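Local coordinates for protein hydrolase, NUDIX family (Clostridium perfringens ATCC 13124, PDB 3F6A) that probably hydrolyses nucleoside diphosphates linked to another group, or related substrates, at residues A[63-67]-A[68-72]. Residues are numbered along the deposited sequence; the frame is centred on the assembly and turned at random.
Sequences NPIDI and NLKKS
Asp66 stands just before the first turn of helix 67-75, and its carboxylate leans over Leu69. CG of Asp66 lies 3.8 Å from CB of Leu69, the two side chains passing at a slant. The carboxylate reaches the first turn through water: one molecule donates to Asp66 OD1 at 2.8 Å and accepts from both N and ND2 of Asn68. The main chain of Asp66 starts the helix. Its O takes the N-H of Lys70 at 2.9 Å and a weak, bent bond from Leu69 N. The next bond, Lys71 N to Ile67 O, is nearly straight at 177°. The side chains of the same two residues, Ile67 and Lys71, run side by side in the same direction, with CG1 of Ile67 3.8 Å from CD of Lys71. With chi1 at -57°, CG2 of Ile65 stands anti to the backbone N, which brings this methyl against the extended chain of Lys70, 3.7 Å from its CD. Leu69 also packs on Leu80 and, with Asp66, on His86 of the second subunit. This is a helix N-terminus with Asp66 as N-cap residue and a water-bridged carboxylate, in the segment between strands 60-61 and 79-81 of the NUDIX domain.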
loop_
_atom_site.group_PDB
_atom_site.type_symbol
_atom_site.label_atom_id
_atom_site.label_comp_id
_atom_site.label_asym_id
_atom_site.label_seq_id
_atom_site.Cartn_x
_atom_site.Cartn_y
_atom_site.Cartn_z
ATOM N N ASN A 63 -6.569 0.945 -11.321
ATOM C CA ASN A 63 -5.930 -0.312 -10.973
ATOM C C ASN A 63 -5.126 -0.959 -12.095
ATOM O O ASN A 63 -5.623 -1.836 -12.815
ATOM C CB ASN A 63 -6.991 -1.287 -10.457
ATOM C CG ASN A 63 -6.425 -2.658 -10.139
ATOM O OD1 ASN A 63 -5.242 -2.806 -9.832
ATOM N ND2 ASN A 63 -7.281 -3.671 -10.192
ATOM N N PRO A 64 -3.865 -0.534 -12.260
ATOM C CA PRO A 64 -3.010 -1.101 -13.305
ATOM C C PRO A 64 -2.681 -2.529 -12.897
ATOM O O PRO A 64 -1.974 -2.757 -11.913
ATOM C CB PRO A 64 -1.790 -0.190 -13.283
ATOM C CG PRO A 64 -1.696 0.190 -11.818
ATOM C CD PRO A 64 -3.137 0.469 -11.457
ATOM N N ILE A 65 -3.206 -3.489 -13.649
ATOM C CA ILE A 65 -2.993 -4.896 -13.341
ATOM C C ILE A 65 -1.627 -5.408 -13.780
ATOM O O ILE A 65 -1.161 -5.106 -14.875
ATOM C CB ILE A 65 -4.072 -5.786 -14.009
ATOM C CG1 ILE A 65 -5.473 -5.352 -13.571
ATOM C CG2 ILE A 65 -3.830 -7.252 -13.651
ATOM C CD1 ILE A 65 -5.806 -5.661 -12.113
ATOM N N ASP A 66 -0.996 -6.172 -12.893
ATOM C CA ASP A 66 0.297 -6.804 -13.140
ATOM C C ASP A 66 -0.183 -8.218 -13.468
ATOM O O ASP A 66 -0.201 -9.086 -12.597
ATOM C CB ASP A 66 1.115 -6.803 -11.839
ATOM C CG ASP A 66 2.493 -7.418 -11.996
ATOM O OD1 ASP A 66 2.754 -8.105 -13.007
ATOM O OD2 ASP A 66 3.324 -7.219 -11.082
ATOM N N ILE A 67 -0.602 -8.429 -14.715
ATOM C CA ILE A 67 -1.157 -9.714 -15.154
ATOM C C ILE A 67 -0.369 -10.949 -14.727
ATOM O O ILE A 67 -0.952 -11.936 -14.272
ATOM C CB ILE A 67 -1.371 -9.736 -16.711
ATOM C CG1 ILE A 67 -2.330 -10.870 -17.096
ATOM C CG2 ILE A 67 -0.046 -9.930 -17.437
ATOM C CD1 ILE A 67 -3.742 -10.690 -16.564
ATOM N N ASN A 68 0.952 -10.900 -14.866
ATOM C CA ASN A 68 1.799 -12.026 -14.485
ATOM C C ASN A 68 1.579 -12.429 -13.033
ATOM O O ASN A 68 1.463 -13.618 -12.714
ATOM C CB ASN A 68 3.273 -11.673 -14.699
ATOM C CG ASN A 68 3.719 -11.875 -16.134
ATOM O OD1 ASN A 68 3.857 -13.006 -16.596
ATOM N ND2 ASN A 68 3.943 -10.781 -16.845
ATOM N N LEU A 69 1.519 -11.438 -12.154
ATOM C CA LEU A 69 1.324 -11.717 -10.740
ATOM C C LEU A 69 -0.137 -12.053 -10.430
ATOM O O LEU A 69 -0.418 -12.868 -9.552
ATOM C CB LEU A 69 1.779 -10.520 -9.905
ATOM C CG LEU A 69 1.774 -10.735 -8.387
ATOM C CD1 LEU A 69 2.635 -11.943 -8.018
ATOM C CD2 LEU A 69 2.296 -9.482 -7.706
ATOM N N LYS A 70 -1.069 -11.433 -11.147
ATOM C CA LYS A 70 -2.486 -11.708 -10.907
ATOM C C LYS A 70 -2.805 -13.172 -11.192
ATOM O O LYS A 70 -3.402 -13.854 -10.365
ATOM C CB LYS A 70 -3.374 -10.810 -11.773
ATOM C CG LYS A 70 -4.867 -10.989 -11.497
ATOM C CD LYS A 70 -5.724 -10.119 -12.394
ATOM C CE LYS A 70 -7.201 -10.487 -12.263
ATOM N NZ LYS A 70 -8.057 -9.702 -13.205
ATOM N N LYS A 71 -2.392 -13.657 -12.360
ATOM C CA LYS A 71 -2.647 -15.041 -12.752
ATOM C C LYS A 71 -1.915 -16.054 -11.871
ATOM O O LYS A 71 -2.497 -17.057 -11.457
ATOM C CB LYS A 71 -2.265 -15.246 -14.219
ATOM C CG LYS A 71 -2.943 -14.251 -15.149
ATOM C CD LYS A 71 -2.744 -14.579 -16.623
ATOM C CE LYS A 71 -3.658 -15.698 -17.072
ATOM N NZ LYS A 71 -3.742 -15.773 -18.562
ATOM N N SER A 72 -0.644 -15.796 -11.577
ATOM C CA SER A 72 0.110 -16.709 -10.732
ATOM C C SER A 72 -0.499 -16.747 -9.330
ATOM O O SER A 72 -0.512 -17.795 -8.683
ATOM C CB SER A 72 1.586 -16.297 -10.672
ATOM O OG SER A 72 1.741 -14.958 -10.247
HETATM O O HOH W 1 2.522 -8.693 -15.731
#